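Local coordinates for computational designed protein based on evolution (Synthetic construct, PDB 6JCC) that is of unknown function but was computationally designed, probably as a six-helix caspase recruitment domain (CARD) fold of the death clan, at residues 75-78 with 79-83; 28-31 with 32-36; 48-52 with 53-57. One frame throughout, in Å; residues are numbered along the deposited sequence.

Interaction 1: 75-78 with 79-83; sequences IDAL and RAHGY
Arg79 N and Ala80 N bond back to Ile75 O and Asp76 O, carrying the regular i to i+4 pattern to the last turn of helix 68-80. Beyond it the bonding changes: Tyr83 N reaches five residues back to Leu78 O at 2.9 Å, while Gly82 N bonds to Arg79 O. The carbonyl of Ala77 is gripped twice by one residue. His81 N meets Ala77 O at 3.0 Å from one face of the carbonyl plane, and His81 ND1 comes from the opposite face at 2.7 Å. That imidazole bond is straight, at 165°, and Ala77 O lies almost in the ring plane, which should hold the ring's rotation and implies a proton on ND1. With CG beside its own backbone N (chi1 -74°), the His81 ring is turned back along the helix toward that oxygen.

Arg79 runs beside Ile75, both side chains pointing the same way, and Ile75 CG2 rests 3.8 Å from Arg79 NH2. A water joins Arg79 NE to Asp76 OD1, 2.8 Å from each, while the guanidinium forms a salt bridge with Asp88 and a hydrogen bond with Gln84. Leu78 CD2 packs loosely on Tyr83 CB, at 4.3 Å. Gly82 takes a positive phi of 103°; with the bonds from Tyr83 N and Gly82 N back into the last turn, this makes the Schellman motif that closes a helix, here just ahead of Tyr83, the N-cap of helix 84-93.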
loop_
_atom_site.group_PDB
_atom_site.type_symbol
_atom_site.label_atom_id
_atom_site.label_comp_id
_atom_site.label_asym_id
_atom_site.label_seq_id
_atom_site.Cartn_x
_atom_site.Cartn_y
_atom_site.Cartn_z
ATOM N N ILE A 75 -2.845 -2.214 7.319
ATOM C CA ILE A 75 -4.184 -1.706 7.647
ATOM C C ILE A 75 -4.197 -1.116 9.061
ATOM O O ILE A 75 -4.692 -0.004 9.269
ATOM C CB ILE A 75 -5.258 -2.814 7.489
ATOM C CG1 ILE A 75 -5.398 -3.210 6.012
ATOM C CG2 ILE A 75 -6.620 -2.366 8.008
ATOM C CD1 ILE A 75 -5.952 -4.603 5.797
ATOM N N ASP A 76 -3.644 -1.857 10.022
ATOM C CA ASP A 76 -3.523 -1.374 11.406
ATOM C C ASP A 76 -2.720 -0.074 11.489
ATOM O O ASP A 76 -3.069 0.830 12.246
ATOM C CB ASP A 76 -2.862 -2.431 12.304
ATOM C CG ASP A 76 -3.737 -3.657 12.539
ATOM O OD1 ASP A 76 -4.921 -3.661 12.158
ATOM O OD2 ASP A 76 -3.225 -4.629 13.118
ATOM N N ALA A 77 -1.648 0.013 10.707
ATOM C CA ALA A 77 -0.800 1.205 10.693
ATOM C C ALA A 77 -1.532 2.437 10.162
ATOM O O ALA A 77 -1.362 3.531 10.703
ATOM C CB ALA A 77 0.458 0.949 9.886
ATOM N N LEU A 78 -2.335 2.262 9.110
ATOM C CA LEU A 78 -3.193 3.348 8.612
ATOM C C LEU A 78 -4.121 3.865 9.706
ATOM O O LEU A 78 -4.255 5.076 9.887
ATOM C CB LEU A 78 -4.025 2.902 7.405
ATOM C CG LEU A 78 -3.305 2.964 6.061
ATOM C CD1 LEU A 78 -4.036 2.112 5.035
ATOM C CD2 LEU A 78 -3.177 4.402 5.569
ATOM N N ARG A 79 -4.747 2.943 10.435
ATOM C CA ARG A 79 -5.630 3.306 11.549
ATOM C C ARG A 79 -4.862 4.011 12.658
ATOM O O ARG A 79 -5.315 5.028 13.177
ATOM C CB ARG A 79 -6.330 2.074 12.119
ATOM C CG ARG A 79 -7.295 1.421 11.151
ATOM C CD ARG A 79 -8.075 0.304 11.820
ATOM N NE ARG A 79 -8.631 -0.621 10.834
ATOM C CZ ARG A 79 -9.674 -0.371 10.041
ATOM N NH1 ARG A 79 -10.321 0.796 10.087
ATOM N NH2 ARG A 79 -10.078 -1.303 9.182
ATOM N N ALA A 80 -3.689 3.481 12.998
ATOM C CA ALA A 80 -2.842 4.073 14.037
ATOM C C ALA A 80 -2.362 5.497 13.720
ATOM O O ALA A 80 -2.125 6.277 14.638
ATOM C CB ALA A 80 -1.657 3.167 14.326
ATOM N N HIS A 81 -2.229 5.826 12.433
ATOM C CA HIS A 81 -1.848 7.177 11.986
ATOM C C HIS A 81 -3.026 8.135 11.782
ATOM O O HIS A 81 -2.813 9.312 11.481
ATOM C CB HIS A 81 -1.013 7.097 10.703
ATOM C CG HIS A 81 0.380 6.607 10.929
ATOM N ND1 HIS A 81 0.689 5.270 11.048
ATOM C CD2 HIS A 81 1.547 7.276 11.073
ATOM C CE1 HIS A 81 1.987 5.136 11.243
ATOM N NE2 HIS A 81 2.531 6.338 11.267
ATOM N N GLY A 82 -4.250 7.630 11.936
ATOM C CA GLY A 82 -5.467 8.440 11.900
ATOM C C GLY A 82 -6.282 8.363 10.618
ATOM O O GLY A 82 -6.991 9.316 10.298
ATOM N N TYR A 83 -6.211 7.245 9.893
ATOM C CA TYR A 83 -6.900 7.098 8.598
ATOM C C TYR A 83 -7.782 5.850 8.567
ATOM O O TYR A 83 -7.461 4.853 7.917
ATOM C CB TYR A 83 -5.883 7.097 7.452
ATOM C CG TYR A 83 -5.100 8.383 7.388
ATOM C CD1 TYR A 83 -5.628 9.510 6.759
ATOM C CD2 TYR A 83 -3.849 8.492 7.993
ATOM C CE1 TYR A 83 -4.924 10.703 6.717
ATOM C CE2 TYR A 83 -3.138 9.683 7.958
ATOM C CZ TYR A 83 -3.678 10.784 7.319
ATOM O OH TYR A 83 -2.983 11.968 7.278
HETATM O O HOH W 1 -7.547 -2.809 12.113
#

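Interaction 2: 28-31 with 32-36; sequences ILEE and PLRRG
Leu33 N donates to Leu29 O at 2.9 Å, the shortest polar bond here, and Leu29 O lies close to Leu33 CG as well. Leu29 is the N-cap of the short helix 30-34, and its CB meets Leu33 CD1 at 4.0 Å, with CD2 against the ring of Pro32. The backbone bonds Arg34 N to Glu30 O and Arg35 N to Glu31 O complete the turn.

On the outer face Glu30 and Arg34 run side by side in the same direction, and Arg34 NH2 forms a salt bridge with Glu30 OE2 at 3.0 Å. The bond is bent, at 137°, and comes from above the carboxylate, whose plane stands 81° from that of the guanidinium, so the two groups are not paired flat. Glu31 and Arg35 lie instead on the side toward helix 68-80 and the loop before it. Glu31 CG is anti to the backbone N (chi1 -172°) and the chain then folds at chi2, which lays OE2 over the aliphatic part of Arg35, 3.0 Å from Arg35 CD. The charged ends of this pair are only loosely matched: Glu31 OE2 to Arg35 NH2 is a long salt bridge of 3.9 Å, and Arg35 NE is bound to Glu70.

Gly36, with positive phi, ends the helix in a Schellman motif with Leu37. Leu29 and Leu33 pack on Leu43 of helix 40-47, while Glu31 touches Ala73 and Leu29 touches Leu74 on helix 68-80.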
loop_
_atom_site.group_PDB
_atom_site.type_symbol
_atom_site.label_atom_id
_atom_site.label_comp_id
_atom_site.label_asym_id
_atom_site.label_seq_id
_atom_site.Cartn_x
_atom_site.Cartn_y
_atom_site.Cartn_z
ATOM N N ILE A 28 3.453 3.317 7.027
ATOM C CA ILE A 28 2.526 2.175 7.090
ATOM C C ILE A 28 3.158 0.862 6.620
ATOM O O ILE A 28 2.585 -0.199 6.827
ATOM C CB ILE A 28 1.191 2.449 6.352
ATOM C CG1 ILE A 28 1.380 2.586 4.834
ATOM C CG2 ILE A 28 0.524 3.691 6.934
ATOM C CD1 ILE A 28 0.083 2.542 4.057
ATOM N N LEU A 29 4.331 0.944 5.992
ATOM C CA LEU A 29 5.070 -0.240 5.533
ATOM C C LEU A 29 6.129 -0.742 6.526
ATOM O O LEU A 29 6.967 -1.564 6.160
ATOM C CB LEU A 29 5.728 0.056 4.179
ATOM C CG LEU A 29 4.773 0.265 3.004
ATOM C CD1 LEU A 29 5.495 0.932 1.843
ATOM C CD2 LEU A 29 4.150 -1.051 2.561
ATOM N N GLU A 30 6.075 -0.278 7.777
ATOM C CA GLU A 30 7.035 -0.674 8.818
ATOM C C GLU A 30 7.308 -2.165 8.864
ATOM O O GLU A 30 8.445 -2.594 8.718
ATOM C CB GLU A 30 6.539 -0.259 10.205
ATOM C CG GLU A 30 7.094 1.043 10.716
ATOM C CD GLU A 30 6.909 1.158 12.206
ATOM O OE1 GLU A 30 5.749 1.222 12.655
ATOM O OE2 GLU A 30 7.923 1.162 12.924
ATOM N N GLU A 31 6.254 -2.946 9.079
ATOM C CA GLU A 31 6.416 -4.380 9.264
ATOM C C GLU A 31 6.934 -5.084 8.011
ATOM O O GLU A 31 7.880 -5.855 8.107
ATOM C CB GLU A 31 5.132 -5.034 9.793
ATOM C CG GLU A 31 5.307 -6.493 10.178
ATOM C CD GLU A 31 6.301 -6.683 11.315
ATOM O OE1 GLU A 31 6.333 -5.840 12.232
ATOM O OE2 GLU A 31 7.057 -7.670 11.298
ATOM N N PRO A 32 6.337 -4.816 6.836
ATOM C CA PRO A 32 6.906 -5.418 5.629
ATOM C C PRO A 32 8.363 -5.016 5.358
ATOM O O PRO A 32 9.128 -5.830 4.869
ATOM C CB PRO A 32 5.988 -4.935 4.503
ATOM C CG PRO A 32 4.784 -4.369 5.143
ATOM C CD PRO A 32 5.008 -4.223 6.603
ATOM N N LEU A 33 8.735 -3.783 5.695
ATOM C CA LEU A 33 10.130 -3.342 5.564
ATOM C C LEU A 33 11.074 -4.128 6.481
ATOM O O LEU A 33 12.158 -4.516 6.062
ATOM C CB LEU A 33 10.276 -1.835 5.816
ATOM C CG LEU A 33 9.786 -0.922 4.686
ATOM C CD1 LEU A 33 9.546 0.496 5.186
ATOM C CD2 LEU A 33 10.754 -0.913 3.511
ATOM N N ARG A 34 10.652 -4.379 7.717
ATOM C CA ARG A 34 11.429 -5.218 8.642
ATOM C C ARG A 34 11.568 -6.650 8.177
ATOM O O ARG A 34 12.505 -7.331 8.565
ATOM C CB ARG A 34 10.776 -5.281 10.008
ATOM C CG ARG A 34 10.803 -3.990 10.757
ATOM C CD ARG A 34 10.240 -4.179 12.150
ATOM N NE ARG A 34 9.758 -2.905 12.645
ATOM C CZ ARG A 34 9.129 -2.718 13.793
ATOM N NH1 ARG A 34 8.890 -3.735 14.610
ATOM N NH2 ARG A 34 8.744 -1.493 14.122
ATOM N N ARG A 35 10.599 -7.104 7.387
ATOM C CA ARG A 35 10.573 -8.461 6.850
ATOM C C ARG A 35 11.088 -8.555 5.403
ATOM O O ARG A 35 10.861 -9.554 4.721
ATOM C CB ARG A 35 9.152 -9.019 7.003
ATOM C CG ARG A 35 8.785 -9.197 8.470
ATOM C CD ARG A 35 7.300 -9.204 8.746
ATOM N NE ARG A 35 6.619 -10.320 8.111
ATOM C CZ ARG A 35 5.631 -11.045 8.645
ATOM N NH1 ARG A 35 5.116 -12.032 7.929
ATOM N NH2 ARG A 35 5.158 -10.822 9.877
ATOM N N GLY A 36 11.800 -7.522 4.947
ATOM C CA GLY A 36 12.501 -7.552 3.667
ATOM C C GLY A 36 11.648 -7.517 2.411
ATOM O O GLY A 36 12.061 -8.050 1.384
#

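Interaction 3: 48-52 with 53-57; sequences DLKTP and EEQAK
This is a local helix-capping contact, in which the loop leaving helix 40-47 turns into the first turn of helix 52-63. Thr51 is the N-cap, and Glu54, three residues on, reaches back to it with a side chain extended beyond CG. Thr51 N donates to Glu54 OE1 along an almost straight path (175°), although the modelled length of 2.5 Å is very short and therefore doubtful. The same oxygen receives the hydroxyl, Thr51 OG1, at 3.0 Å, approaching from the anti side and only slightly out of the carboxylate plane. Both donors of Thr51 thus point at OE1, and the hydroxyl bond is the sounder of the two. The two side chains cross at roughly a right angle. The return bond, from Glu54 N to Thr51 OG1, is weak at 3.5 Å. Thr51 OG1 stands between its backbone N and carbonyl carbon (chi1 69°), a placement that leaves it within range of both the carboxylate and the amide of Glu54.

Backbone bonds continue the helix, Gln55 N reaching Thr51 O at 3.1 Å and Ala56 N reaching Pro52 O at 2.9 Å. Gln55 also uses its side chain: extended beyond CG, it carries NE2 to 3.2 Å from Lys50 O, arriving from above the carbonyl plane with a bond angle of 146°. This hydrogen bond from the side-chain amide ties the loop residue before the N-cap to the helix. The modelled course of the Lys50 side chain past Gln55 is doubtful.

Pro52, the first residue of the helix, and Gln55 both touch Ile20 of helix 6-22, while Ala56 packs on Leu16 of the same helix. The reciprocal use of side chains and backbone amides by Thr51 and Glu54 is the capping box, a classic N-terminal helix signal.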
loop_
_atom_site.group_PDB
_atom_site.type_symbol
_atom_site.label_atom_id
_atom_site.label_comp_id
_atom_site.label_asym_id
_atom_site.label_seq_id
_atom_site.Cartn_x
_atom_site.Cartn_y
_atom_site.Cartn_z
ATOM N N ASP A 48 10.249 8.715 -4.862
ATOM C CA ASP A 48 10.857 9.932 -5.429
ATOM C C ASP A 48 10.350 10.253 -6.823
ATOM O O ASP A 48 10.026 9.363 -7.560
ATOM C CB ASP A 48 12.367 9.761 -5.597
ATOM C CG ASP A 48 13.142 9.818 -4.293
ATOM O OD1 ASP A 48 12.594 10.212 -3.243
ATOM O OD2 ASP A 48 14.339 9.461 -4.332
ATOM N N LEU A 49 10.370 11.530 -7.189
ATOM C CA LEU A 49 10.171 12.000 -8.578
ATOM C C LEU A 49 8.882 11.620 -9.288
ATOM O O LEU A 49 8.884 11.347 -10.497
ATOM C CB LEU A 49 11.343 11.565 -9.464
ATOM C CG LEU A 49 12.741 11.751 -8.901
ATOM C CD1 LEU A 49 13.742 11.330 -9.963
ATOM C CD2 LEU A 49 12.953 13.188 -8.448
ATOM N N LYS A 50 7.774 11.633 -8.567
ATOM C CA LYS A 50 6.507 11.341 -9.198
ATOM C C LYS A 50 5.299 11.820 -8.420
ATOM O O LYS A 50 5.380 12.187 -7.252
ATOM C CB LYS A 50 6.380 9.839 -9.491
ATOM C CG LYS A 50 7.028 8.907 -8.483
ATOM C CD LYS A 50 8.227 8.179 -9.054
ATOM C CE LYS A 50 7.958 6.710 -9.259
ATOM N NZ LYS A 50 9.062 6.146 -10.063
ATOM N N THR A 51 4.172 11.783 -9.115
ATOM C CA THR A 51 2.878 12.096 -8.563
ATOM C C THR A 51 2.430 10.867 -7.776
ATOM O O THR A 51 2.942 9.776 -8.020
ATOM C CB THR A 51 1.859 12.399 -9.681
ATOM O OG1 THR A 51 1.566 11.213 -10.422
ATOM C CG2 THR A 51 2.383 13.469 -10.646
ATOM N N PRO A 52 1.476 11.025 -6.842
ATOM C CA PRO A 52 0.990 9.846 -6.112
ATOM C C PRO A 52 0.479 8.693 -6.995
ATOM O O PRO A 52 0.608 7.532 -6.611
ATOM C CB PRO A 52 -0.140 10.410 -5.247
ATOM C CG PRO A 52 0.200 11.847 -5.070
ATOM C CD PRO A 52 0.849 12.268 -6.354
ATOM N N GLU A 53 -0.067 9.013 -8.167
ATOM C CA GLU A 53 -0.561 7.998 -9.100
ATOM C C GLU A 53 0.546 7.128 -9.678
ATOM O O GLU A 53 0.390 5.918 -9.799
ATOM C CB GLU A 53 -1.347 8.639 -10.242
ATOM C CG GLU A 53 -2.695 9.201 -9.816
ATOM C CD GLU A 53 -2.643 10.616 -9.256
ATOM O OE1 GLU A 53 -3.715 11.112 -8.850
ATOM O OE2 GLU A 53 -1.557 11.238 -9.208
ATOM N N GLU A 54 1.673 7.745 -10.011
ATOM C CA GLU A 54 2.791 7.020 -10.613
ATOM C C GLU A 54 3.464 6.178 -9.537
ATOM O O GLU A 54 3.907 5.066 -9.797
ATOM C CB GLU A 54 3.824 7.956 -11.243
ATOM C CG GLU A 54 3.281 9.180 -11.965
ATOM C CD GLU A 54 4.347 10.229 -12.200
ATOM O OE1 GLU A 54 4.329 11.256 -11.508
ATOM O OE2 GLU A 54 5.217 10.013 -13.059
ATOM N N GLN A 55 3.538 6.732 -8.332
ATOM C CA GLN A 55 4.037 6.003 -7.165
ATOM C C GLN A 55 3.191 4.764 -6.883
ATOM O O GLN A 55 3.732 3.692 -6.613
ATOM C CB GLN A 55 4.035 6.893 -5.921
ATOM C CG GLN A 55 4.998 8.062 -5.961
ATOM C CD GLN A 55 4.934 8.894 -4.699
ATOM O OE1 GLN A 55 5.057 8.361 -3.599
ATOM N NE2 GLN A 55 4.732 10.201 -4.844
ATOM N N ALA A 56 1.868 4.925 -6.943
ATOM C CA ALA A 56 0.930 3.818 -6.722
ATOM C C ALA A 56 1.132 2.667 -7.705
ATOM O O ALA A 56 1.048 1.503 -7.321
ATOM C CB ALA A 56 -0.509 4.312 -6.786
ATOM N N LYS A 57 1.406 3.002 -8.963
ATOM C CA LYS A 57 1.641 1.999 -10.001
ATOM C C LYS A 57 2.900 1.161 -9.738
ATOM O O LYS A 57 2.940 -0.011 -10.084
ATOM C CB LYS A 57 1.713 2.657 -11.384
ATOM C CG LYS A 57 1.992 1.705 -12.545
ATOM C CD LYS A 57 0.988 0.561 -12.672
ATOM C CE LYS A 57 -0.410 1.016 -13.066
ATOM N NZ LYS A 57 -0.476 1.502 -14.469
#

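In the fold
All three contacts belong to one CARD-like helical bundle and lie at helix termini or, in interaction 2, take in an entire short helix, 30-34: interaction 3 starts helix 52-63 and interaction 1 finishes helix 68-80. Interactions 1 and 2 have centres about 14 Å apart and touch directly, Ala77 CB packing 3.7 Å from Ile28 CA and Ile28 CG2 lying 3.9 Å from Leu78 N. Interaction 3 stands apart, its centre about 21 Å from that of interaction 1 and about 20 Å from that of interaction 2. Helix 6-22 bridges the separation, meeting Leu78 and Tyr83 of interaction 1 as well as Pro52, Gln55 and Ala56 of interaction 3.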